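PDB 3EEA: GAF domain/HD domain protein from Geobacter sulfurreducens, which is of unknown function but probably combines a sensory GAF domain, the part described here, with an HD-type phosphatase or phosphodiesterase domain. Local coordinates for residues 12-18 / 153-158; 31-37 / 123-129; 78-82 / 115-120. One frame throughout, in Å; residues are numbered along the deposited sequence.

All three contacts lie within one GAF domain, and along the chain they are nested: contact 3 falls inside the loop closed by contact 2, which falls inside the loop closed by contact 1. Contact 1 pairs helix 14-28 with helix 137-158. Contact 2 joins strands 33-39 and 119-129 in the antiparallel sheet, and contact 3 sets the end of helix 73-81 against the hairpin of strands 107-116 and 119-129. Their centres stand about 18 to 19 Å apart, yet each touches the others by packing. Contacts 1 and 3 both meet the second subunit, whereas contact 2 is the buried centre and lends residues to the ligand pocket.

Contact 1: residues 12-18 / 153-158; sequences TDVDEVI and VVSHMQ
The ends of Met157 and Val17 meet head-on, the methyl CE of Met157 lying 3.5 Å from CG2 of Val17. With CG anti to the carbonyl carbon (chi1 -64°) and the chain extended beyond it, Met157 runs past Thr12, so that its SD lies 3.7 Å from Thr12 C. An unbranched, flexible thioether suits this place, since it can follow the backbone of the turn and still end on a valine. Val14 runs alongside Met157 the other way, CG1 against CB, and stands roughly perpendicular to Val154, the two CG1 methyls 3.8 Å apart. The other branch of Val154, CG2, meets Val17 CG1 at 3.8 Å. Cutting Met157 back to an alanine here removes SD and CE, which is likely to open a gap beside Thr12 and leave Val17 CG2 with only Val153 CG1 across the contact. Asp13, the N-cap, starts the helix by accepting from Glu16 N at its OD1 (3.2 Å), a short carboxylate being well sized for this. Val153 and Met157 also touch His156 of the second subunit. The two helix segments run nearly antiparallel, axes 10.0 Å apart, and Ile18 and Val154 pack on Phe38 of strand 33-39, seating both helices on the sheet.

Contact 2: residues 31-37 / 123-129; sequences TRWIAVY and AVFMART
The carbonyl oxygen of Ala127 is gripped by two successive amides: Arg32 N at 2.7 Å, in the carbonyl plane, and Trp33 N through a weak bond of 3.4 Å. Two residues facing one make a classic beta bulge at the start of strand 33-39. Beyond it the antiparallel pairing is regular, with Ala35 opposite Phe125 and Tyr37 opposite Ala123 as hydrogen-bonded pairs; the N-H...O angle from Phe125 N to Ala35 O is 177°. Trp33 has CG between its backbone N and carbonyl carbon (chi1 51°), which folds the indole over the neighbouring strand. There the CB of Ala127 sits over the six-membered ring of Trp33, 3.4 Å from its centroid, a CH-pi contact that a small residue permits. On the same face of the sheet as Trp33, Tyr37 and Phe125 lie roughly perpendicular, and Tyr37 CD2 is in the plane of the Phe125 ring at its edge, 3.5 Å from Phe125 CE2. The other face carries Ile34 beside both Val124 (Ile34 CG2 to Val124 CG1, 3.7 Å) and Met126. The chemistry thus divides by face: Ile34 and Val36 present branched aliphatic groups to helix 14-28, whereas Trp33, Tyr37 and Phe125 line a largely apolar pocket. Its polar member Arg32 makes a weak hydrogen bond through NH2 to a polyether, probably from the crystallisation liquor, consistent with a site for a small molecule.

Contact 3: residues 78-82 / 115-120; sequences MLRKR and VVRTQV
Arg82 meets Val120 and Thr118 through a bent side chain: CG stands anti to the carbonyl carbon (chi1 -87°), and a turn at chi2 (77°) swings the guanidinium across to the hairpin. Its backbone, with positive phi, has just left the helical conformation at the end of helix 73-81. The guanidinium approaches Thr118 side-on, and two nitrogens of Arg82 grip a single atom, the carbonyl oxygen of Thr118: NE at 2.7 Å and NH2 at 3.0 Å. That oxygen lies close to the guanidinium plane, while the donors are moderately tilted from the plane of the carbonyl. The same group also turns back to its own helix, where NH1 donates to Arg80 O at 3.3 Å. Arginine suits this place because one flat group carries enough N-H bonds to reach the carbonyls of both segments, Thr118 and Arg80, at once. The aliphatic part of the chain is used as well, for CG of Arg82 lies 3.6 Å from CG2 of Val120. Leu79, nearly one turn earlier, slants across Val120 and brings CD1 to 3.8 Å from its CB, so the branched valine is met by a leucine methyl and by an arginine methylene. The hairpin itself closes in a type II' beta turn from Val116 to Gln119, in which Thr118 OG1 is hydrogen-bonded to Gln119 OE1 at 3.2 Å. Val115 and Arg117 pack against Leu11 and Gly10 of the second subunit, placing this turn near the dimer interface. Chemically, the contact joins a small apolar patch to a charged group bound by main-chain carbonyls; the partial negative charge of the Thr118 and Arg80 oxygens would be expected to favour the cation, and bonds to both segments should limit its rotation at this exposed site.

Contact 1: residues 12-18 / 153-158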
loop_
_atom_site.group_PDB
_atom_site.type_symbol
_atom_site.label_atom_id
_atom_site.label_comp_id
_atom_site.label_asym_id
_atom_site.label_seq_id
_atom_site.Cartn_x
_atom_site.Cartn_y
_atom_site.Cartn_z
ATOM N N THR A 12 -0.519 4.597 -17.864
ATOM C CA THR A 12 -1.905 4.685 -17.398
ATOM C C THR A 12 -2.551 3.329 -17.282
ATOM O O THR A 12 -3.743 3.225 -17.466
ATOM C CB THR A 12 -2.768 5.599 -18.327
ATOM O OG1 THR A 12 -2.767 5.055 -19.659
ATOM C CG2 THR A 12 -2.249 7.017 -18.313
ATOM N N ASP A 13 -1.795 2.317 -16.878
ATOM C CA ASP A 13 -2.278 0.946 -16.867
ATOM C C ASP A 13 -3.012 0.656 -15.552
ATOM O O ASP A 13 -2.453 0.201 -14.543
ATOM C CB ASP A 13 -1.128 -0.032 -17.108
ATOM C CG ASP A 13 -1.610 -1.461 -17.334
ATOM O OD1 ASP A 13 -2.720 -1.801 -16.868
ATOM O OD2 ASP A 13 -0.828 -2.232 -17.931
ATOM N N VAL A 14 -4.285 0.953 -15.582
ATOM C CA VAL A 14 -5.142 0.787 -14.410
ATOM C C VAL A 14 -5.211 -0.674 -13.926
ATOM O O VAL A 14 -5.330 -0.924 -12.725
ATOM C CB VAL A 14 -6.572 1.359 -14.680
ATOM C CG1 VAL A 14 -6.573 2.896 -14.675
ATOM C CG2 VAL A 14 -7.117 0.858 -15.990
ATOM N N ASP A 15 -5.155 -1.640 -14.839
ATOM C CA ASP A 15 -5.256 -3.045 -14.427
ATOM C C ASP A 15 -4.039 -3.493 -13.627
ATOM O O ASP A 15 -4.181 -4.276 -12.705
ATOM C CB ASP A 15 -5.567 -3.995 -15.603
ATOM C CG ASP A 15 -5.892 -5.416 -15.138
ATOM O OD1 ASP A 15 -6.710 -5.613 -14.194
ATOM O OD2 ASP A 15 -5.279 -6.357 -15.675
ATOM N N GLU A 16 -2.841 -3.002 -13.932
ATOM C CA GLU A 16 -1.680 -3.375 -13.102
ATOM C C GLU A 16 -1.812 -2.769 -11.684
ATOM O O GLU A 16 -1.365 -3.384 -10.750
ATOM C CB GLU A 16 -0.337 -2.938 -13.661
ATOM C CG GLU A 16 0.105 -3.655 -14.907
ATOM C CD GLU A 16 0.619 -5.057 -14.645
ATOM O OE1 GLU A 16 1.176 -5.347 -13.546
ATOM O OE2 GLU A 16 0.511 -5.849 -15.585
ATOM N N VAL A 17 -2.364 -1.567 -11.574
ATOM C CA VAL A 17 -2.633 -0.929 -10.275
ATOM C C VAL A 17 -3.607 -1.831 -9.461
ATOM O O VAL A 17 -3.372 -2.117 -8.272
ATOM C CB VAL A 17 -3.162 0.504 -10.433
ATOM C CG1 VAL A 17 -3.549 1.129 -9.064
ATOM C CG2 VAL A 17 -2.078 1.438 -11.131
ATOM N N ILE A 18 -4.670 -2.301 -10.111
ATOM C CA ILE A 18 -5.683 -3.152 -9.426
ATOM C C ILE A 18 -5.138 -4.541 -9.044
ATOM O O ILE A 18 -5.433 -5.057 -7.974
ATOM C CB ILE A 18 -7.003 -3.265 -10.273
ATOM C CG1 ILE A 18 -7.675 -1.895 -10.356
ATOM C CG2 ILE A 18 -7.910 -4.352 -9.666
ATOM C CD1 ILE A 18 -7.792 -1.169 -9.086
ATOM N N VAL A 153 -4.669 7.084 -7.561
ATOM C CA VAL A 153 -3.804 6.726 -8.686
ATOM C C VAL A 153 -4.636 6.447 -9.940
ATOM O O VAL A 153 -4.322 6.982 -11.033
ATOM C CB VAL A 153 -2.902 5.507 -8.378
ATOM C CG1 VAL A 153 -2.104 5.094 -9.666
ATOM C CG2 VAL A 153 -1.852 5.847 -7.257
ATOM N N VAL A 154 -5.638 5.592 -9.796
ATOM C CA VAL A 154 -6.525 5.180 -10.923
ATOM C C VAL A 154 -7.224 6.400 -11.484
ATOM O O VAL A 154 -7.282 6.590 -12.705
ATOM C CB VAL A 154 -7.542 4.078 -10.524
ATOM C CG1 VAL A 154 -8.608 3.871 -11.678
ATOM C CG2 VAL A 154 -6.778 2.747 -10.275
ATOM N N SER A 155 -7.660 7.296 -10.604
ATOM C CA SER A 155 -8.358 8.491 -11.066
ATOM C C SER A 155 -7.422 9.370 -11.901
ATOM O O SER A 155 -7.808 9.799 -12.996
ATOM C CB SER A 155 -9.007 9.240 -9.929
ATOM O OG SER A 155 -8.074 10.067 -9.292
ATOM N N HIS A 156 -6.171 9.567 -11.462
ATOM C CA HIS A 156 -5.165 10.275 -12.290
ATOM C C HIS A 156 -5.010 9.616 -13.670
ATOM O O HIS A 156 -4.933 10.322 -14.710
ATOM C CB HIS A 156 -3.780 10.379 -11.633
ATOM C CG HIS A 156 -3.721 11.252 -10.428
ATOM N ND1 HIS A 156 -2.742 11.120 -9.465
ATOM C CD2 HIS A 156 -4.539 12.246 -10.000
ATOM C CE1 HIS A 156 -2.951 12.006 -8.503
ATOM N NE2 HIS A 156 -4.038 12.700 -8.803
ATOM N N MET A 157 -4.952 8.288 -13.700
ATOM C CA MET A 157 -4.804 7.538 -14.964
ATOM C C MET A 157 -6.050 7.626 -15.898
ATOM O O MET A 157 -5.906 7.712 -17.120
ATOM C CB MET A 157 -4.531 6.075 -14.667
ATOM C CG MET A 157 -3.226 5.794 -13.939
ATOM S SD MET A 157 -2.818 4.025 -13.642
ATOM C CE MET A 157 -1.082 4.142 -13.128
ATOM N N GLN A 158 -7.231 7.498 -15.309
ATOM C CA GLN A 158 -8.515 7.483 -16.060
ATOM C C GLN A 158 -8.848 8.872 -16.633
ATOM O O GLN A 158 -9.644 8.986 -17.600
ATOM C CB GLN A 158 -9.660 6.937 -15.192
ATOM C CG GLN A 158 -9.586 5.402 -14.981
ATOM C CD GLN A 158 -10.735 4.783 -14.145
ATOM O OE1 GLN A 158 -11.354 5.446 -13.327
ATOM N NE2 GLN A 158 -10.954 3.465 -14.320
#

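Contact 2: residues 31-37 / 123-129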
loop_
_atom_site.group_PDB
_atom_site.type_symbol
_atom_site.label_atom_id
_atom_site.label_comp_id
_atom_site.label_asym_id
_atom_site.label_seq_id
_atom_site.Cartn_x
_atom_site.Cartn_y
_atom_site.Cartn_z
ATOM N N THR A 31 -8.301 -13.250 3.712
ATOM C CA THR A 31 -9.539 -13.157 2.950
ATOM C C THR A 31 -9.702 -14.401 2.074
ATOM O O THR A 31 -8.698 -15.026 1.669
ATOM C CB THR A 31 -9.491 -11.901 1.991
ATOM O OG1 THR A 31 -8.554 -12.138 0.924
ATOM C CG2 THR A 31 -9.051 -10.684 2.710
ATOM N N ARG A 32 -10.936 -14.784 1.784
ATOM C CA ARG A 32 -11.179 -15.836 0.806
ATOM C C ARG A 32 -11.014 -15.313 -0.633
ATOM O O ARG A 32 -10.367 -15.939 -1.508
ATOM C CB ARG A 32 -12.555 -16.378 1.052
ATOM C CG ARG A 32 -12.994 -17.517 0.168
ATOM C CD ARG A 32 -14.421 -17.815 0.448
ATOM N NE ARG A 32 -14.938 -18.813 -0.474
ATOM C CZ ARG A 32 -14.796 -20.130 -0.298
ATOM N NH1 ARG A 32 -14.111 -20.604 0.747
ATOM N NH2 ARG A 32 -15.306 -20.969 -1.191
ATOM N N TRP A 33 -11.625 -14.174 -0.907
ATOM C CA TRP A 33 -11.468 -13.560 -2.209
ATOM C C TRP A 33 -11.730 -12.056 -2.162
ATOM O O TRP A 33 -12.211 -11.538 -1.127
ATOM C CB TRP A 33 -12.388 -14.199 -3.220
ATOM C CG TRP A 33 -13.795 -14.326 -2.902
ATOM C CD1 TRP A 33 -14.464 -15.523 -2.686
ATOM C CD2 TRP A 33 -14.838 -13.306 -2.972
ATOM N NE1 TRP A 33 -15.783 -15.293 -2.508
ATOM C CE2 TRP A 33 -16.059 -13.955 -2.680
ATOM C CE3 TRP A 33 -14.835 -11.911 -3.153
ATOM C CZ2 TRP A 33 -17.281 -13.274 -2.611
ATOM C CZ3 TRP A 33 -16.061 -11.215 -3.084
ATOM C CH2 TRP A 33 -17.267 -11.900 -2.790
ATOM N N ILE A 34 -11.333 -11.407 -3.251
ATOM C CA ILE A 34 -11.461 -9.974 -3.514
ATOM C C ILE A 34 -11.996 -9.780 -4.925
ATOM O O ILE A 34 -11.572 -10.468 -5.861
ATOM C CB ILE A 34 -10.091 -9.228 -3.402
ATOM C CG1 ILE A 34 -9.436 -9.594 -2.076
ATOM C CG2 ILE A 34 -10.289 -7.709 -3.622
ATOM C CD1 ILE A 34 -8.095 -8.868 -1.729
ATOM N N ALA A 35 -12.990 -8.912 -5.060
ATOM C CA ALA A 35 -13.620 -8.627 -6.329
ATOM C C ALA A 35 -13.669 -7.105 -6.528
ATOM O O ALA A 35 -14.261 -6.407 -5.698
ATOM C CB ALA A 35 -15.028 -9.221 -6.361
ATOM N N VAL A 36 -13.058 -6.601 -7.606
ATOM C CA VAL A 36 -12.942 -5.189 -7.847
ATOM C C VAL A 36 -13.771 -4.828 -9.050
ATOM O O VAL A 36 -13.710 -5.525 -10.063
ATOM C CB VAL A 36 -11.443 -4.743 -8.095
ATOM C CG1 VAL A 36 -11.398 -3.193 -8.317
ATOM C CG2 VAL A 36 -10.560 -5.244 -6.962
ATOM N N TYR A 37 -14.523 -3.740 -8.925
ATOM C CA TYR A 37 -15.366 -3.194 -9.971
ATOM C C TYR A 37 -15.108 -1.707 -10.197
ATOM O O TYR A 37 -14.760 -0.963 -9.251
ATOM C CB TYR A 37 -16.815 -3.279 -9.534
ATOM C CG TYR A 37 -17.359 -4.678 -9.411
ATOM C CD1 TYR A 37 -18.216 -5.225 -10.395
ATOM C CD2 TYR A 37 -17.025 -5.472 -8.321
ATOM C CE1 TYR A 37 -18.688 -6.523 -10.276
ATOM C CE2 TYR A 37 -17.548 -6.748 -8.182
ATOM C CZ TYR A 37 -18.360 -7.268 -9.155
ATOM O OH TYR A 37 -18.825 -8.541 -9.001
ATOM N N ALA A 123 -15.514 -0.005 -6.654
ATOM C CA ALA A 123 -15.781 -0.657 -5.376
ATOM C C ALA A 123 -14.873 -1.893 -5.232
ATOM O O ALA A 123 -14.583 -2.533 -6.211
ATOM C CB ALA A 123 -17.250 -1.036 -5.248
ATOM N N VAL A 124 -14.453 -2.191 -4.019
ATOM C CA VAL A 124 -13.680 -3.404 -3.703
ATOM C C VAL A 124 -14.506 -4.201 -2.714
ATOM O O VAL A 124 -14.854 -3.689 -1.625
ATOM C CB VAL A 124 -12.310 -3.055 -3.087
ATOM C CG1 VAL A 124 -11.510 -4.316 -2.701
ATOM C CG2 VAL A 124 -11.504 -2.188 -4.054
ATOM N N PHE A 125 -14.828 -5.438 -3.067
ATOM C CA PHE A 125 -15.505 -6.340 -2.147
ATOM C C PHE A 125 -14.535 -7.439 -1.679
ATOM O O PHE A 125 -13.768 -8.002 -2.483
ATOM C CB PHE A 125 -16.670 -6.956 -2.826
ATOM C CG PHE A 125 -17.654 -5.945 -3.393
ATOM C CD1 PHE A 125 -18.622 -5.389 -2.584
ATOM C CD2 PHE A 125 -17.552 -5.509 -4.716
ATOM C CE1 PHE A 125 -19.528 -4.455 -3.109
ATOM C CE2 PHE A 125 -18.452 -4.579 -5.255
ATOM C CZ PHE A 125 -19.421 -4.034 -4.437
ATOM N N MET A 126 -14.544 -7.702 -0.393
ATOM C CA MET A 126 -13.646 -8.683 0.236
ATOM C C MET A 126 -14.519 -9.608 1.037
ATOM O O MET A 126 -15.482 -9.161 1.632
ATOM C CB MET A 126 -12.644 -7.987 1.126
ATOM C CG MET A 126 -11.662 -7.103 0.262
ATOM S SD MET A 126 -10.449 -6.252 1.244
ATOM C CE MET A 126 -9.469 -7.548 1.869
ATOM N N ALA A 127 -14.204 -10.906 0.989
ATOM C CA ALA A 127 -15.045 -11.916 1.608
ATOM C C ALA A 127 -14.189 -12.896 2.381
ATOM O O ALA A 127 -13.082 -13.223 1.963
ATOM C CB ALA A 127 -15.857 -12.688 0.521
ATOM N N ARG A 128 -14.735 -13.356 3.484
ATOM C CA ARG A 128 -14.287 -14.601 4.092
ATOM C C ARG A 128 -15.460 -15.382 4.700
ATOM O O ARG A 128 -16.587 -14.853 4.845
ATOM C CB ARG A 128 -13.107 -14.400 5.045
ATOM C CG ARG A 128 -13.213 -13.401 5.984
ATOM C CD ARG A 128 -11.808 -13.104 6.540
ATOM N NE ARG A 128 -11.955 -12.461 7.795
ATOM C CZ ARG A 128 -11.106 -11.637 8.410
ATOM N NH1 ARG A 128 -11.512 -11.162 9.557
ATOM N NH2 ARG A 128 -9.938 -11.261 7.931
ATOM N N THR A 129 -15.222 -16.670 4.983
ATOM C CA THR A 129 -16.320 -17.522 5.421
ATOM C C THR A 129 -16.726 -17.071 6.781
ATOM O O THR A 129 -15.887 -16.583 7.542
ATOM C CB THR A 129 -15.949 -19.010 5.403
ATOM O OG1 THR A 129 -14.718 -19.197 6.108
ATOM C CG2 THR A 129 -15.779 -19.467 3.943
#

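Contact 3: residues 78-82 / 115-120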
loop_
_atom_site.group_PDB
_atom_site.type_symbol
_atom_site.label_atom_id
_atom_site.label_comp_id
_atom_site.label_asym_id
_atom_site.label_seq_id
_atom_site.Cartn_x
_atom_site.Cartn_y
_atom_site.Cartn_z
ATOM N N MET A 78 -24.137 2.238 -0.305
ATOM C CA MET A 78 -22.674 2.493 -0.368
ATOM C C MET A 78 -22.413 3.727 -1.247
ATOM O O MET A 78 -21.631 4.618 -0.894
ATOM C CB MET A 78 -21.944 1.267 -0.977
ATOM C CG MET A 78 -20.410 1.309 -0.925
ATOM S SD MET A 78 -19.572 0.142 -2.088
ATOM C CE MET A 78 -19.948 0.946 -3.670
ATOM N N LEU A 79 -23.005 3.736 -2.439
ATOM C CA LEU A 79 -22.827 4.812 -3.395
ATOM C C LEU A 79 -23.315 6.196 -2.904
ATOM O O LEU A 79 -22.581 7.208 -3.031
ATOM C CB LEU A 79 -23.528 4.449 -4.686
ATOM C CG LEU A 79 -23.433 5.387 -5.875
ATOM C CD1 LEU A 79 -21.994 5.300 -6.407
ATOM C CD2 LEU A 79 -24.469 5.011 -7.017
ATOM N N ARG A 80 -24.522 6.233 -2.331
ATOM C CA ARG A 80 -25.115 7.470 -1.852
ATOM C C ARG A 80 -24.304 8.080 -0.693
ATOM O O ARG A 80 -24.065 9.300 -0.659
ATOM C CB ARG A 80 -26.548 7.222 -1.367
ATOM C CG ARG A 80 -27.549 6.981 -2.438
ATOM C CD ARG A 80 -28.108 8.288 -2.908
ATOM N NE ARG A 80 -29.154 8.138 -3.906
ATOM C CZ ARG A 80 -28.992 8.176 -5.218
ATOM N NH1 ARG A 80 -27.784 8.287 -5.760
ATOM N NH2 ARG A 80 -30.061 8.059 -6.000
ATOM N N LYS A 81 -23.872 7.230 0.234
ATOM C CA LYS A 81 -23.158 7.680 1.426
ATOM C C LYS A 81 -21.665 7.793 1.172
ATOM O O LYS A 81 -20.967 8.401 1.957
ATOM C CB LYS A 81 -23.332 6.685 2.576
ATOM C CG LYS A 81 -24.711 6.605 3.170
ATOM C CD LYS A 81 -24.857 5.272 3.956
ATOM C CE LYS A 81 -26.141 5.199 4.813
ATOM N NZ LYS A 81 -27.343 5.686 4.101
ATOM N N ARG A 82 -21.151 7.171 0.101
ATOM C CA ARG A 82 -19.705 7.137 -0.162
ATOM C C ARG A 82 -18.977 6.534 1.016
ATOM O O ARG A 82 -17.927 7.059 1.376
ATOM C CB ARG A 82 -19.081 8.534 -0.292
ATOM C CG ARG A 82 -19.110 9.109 -1.580
ATOM C CD ARG A 82 -20.436 9.614 -1.853
ATOM N NE ARG A 82 -20.291 10.713 -2.779
ATOM C CZ ARG A 82 -21.296 11.458 -3.203
ATOM N NH1 ARG A 82 -22.532 11.215 -2.801
ATOM N NH2 ARG A 82 -21.053 12.449 -4.029
ATOM N N VAL A 115 -13.138 5.911 -3.523
ATOM C CA VAL A 115 -13.559 7.289 -3.477
ATOM C C VAL A 115 -12.341 8.207 -3.689
ATOM O O VAL A 115 -11.248 8.021 -3.074
ATOM C CB VAL A 115 -14.145 7.607 -2.094
ATOM C CG1 VAL A 115 -14.516 9.076 -1.995
ATOM C CG2 VAL A 115 -15.333 6.718 -1.791
ATOM N N VAL A 116 -12.525 9.150 -4.585
ATOM C CA VAL A 116 -11.548 10.193 -4.827
ATOM C C VAL A 116 -12.261 11.499 -4.694
ATOM O O VAL A 116 -13.215 11.813 -5.468
ATOM C CB VAL A 116 -10.919 10.059 -6.222
ATOM C CG1 VAL A 116 -9.904 11.194 -6.507
ATOM C CG2 VAL A 116 -10.221 8.754 -6.264
ATOM N N ARG A 117 -11.818 12.202 -3.651
ATOM C CA ARG A 117 -12.427 13.409 -3.158
ATOM C C ARG A 117 -13.862 13.047 -2.834
ATOM O O ARG A 117 -14.067 12.198 -1.941
ATOM C CB ARG A 117 -12.221 14.550 -4.151
ATOM C CG ARG A 117 -10.814 15.111 -3.923
ATOM C CD ARG A 117 -10.246 15.888 -5.078
ATOM N NE ARG A 117 -8.966 16.455 -4.639
ATOM C CZ ARG A 117 -7.977 16.840 -5.443
ATOM N NH1 ARG A 117 -8.090 16.734 -6.764
ATOM N NH2 ARG A 117 -6.863 17.337 -4.913
ATOM N N THR A 118 -14.829 13.577 -3.566
ATOM C CA THR A 118 -16.228 13.304 -3.192
ATOM C C THR A 118 -16.913 12.235 -4.039
ATOM O O THR A 118 -18.106 11.957 -3.826
ATOM C CB THR A 118 -17.067 14.592 -3.346
ATOM O OG1 THR A 118 -17.166 14.917 -4.734
ATOM C CG2 THR A 118 -16.422 15.754 -2.584
ATOM N N GLN A 119 -16.188 11.707 -5.030
ATOM C CA GLN A 119 -16.743 10.859 -6.066
ATOM C C GLN A 119 -16.386 9.365 -5.907
ATOM O O GLN A 119 -15.253 9.039 -5.594
ATOM C CB GLN A 119 -16.206 11.342 -7.398
ATOM C CG GLN A 119 -16.690 12.768 -7.718
ATOM C CD GLN A 119 -18.208 12.828 -7.799
ATOM O OE1 GLN A 119 -18.891 13.367 -6.902
ATOM N NE2 GLN A 119 -18.756 12.243 -8.862
ATOM N N VAL A 120 -17.363 8.489 -6.182
ATOM C CA VAL A 120 -17.175 7.026 -6.146
ATOM C C VAL A 120 -16.834 6.614 -7.560
ATOM O O VAL A 120 -17.634 6.881 -8.485
ATOM C CB VAL A 120 -18.433 6.281 -5.645
ATOM C CG1 VAL A 120 -18.265 4.739 -5.726
ATOM C CG2 VAL A 120 -18.797 6.690 -4.249
#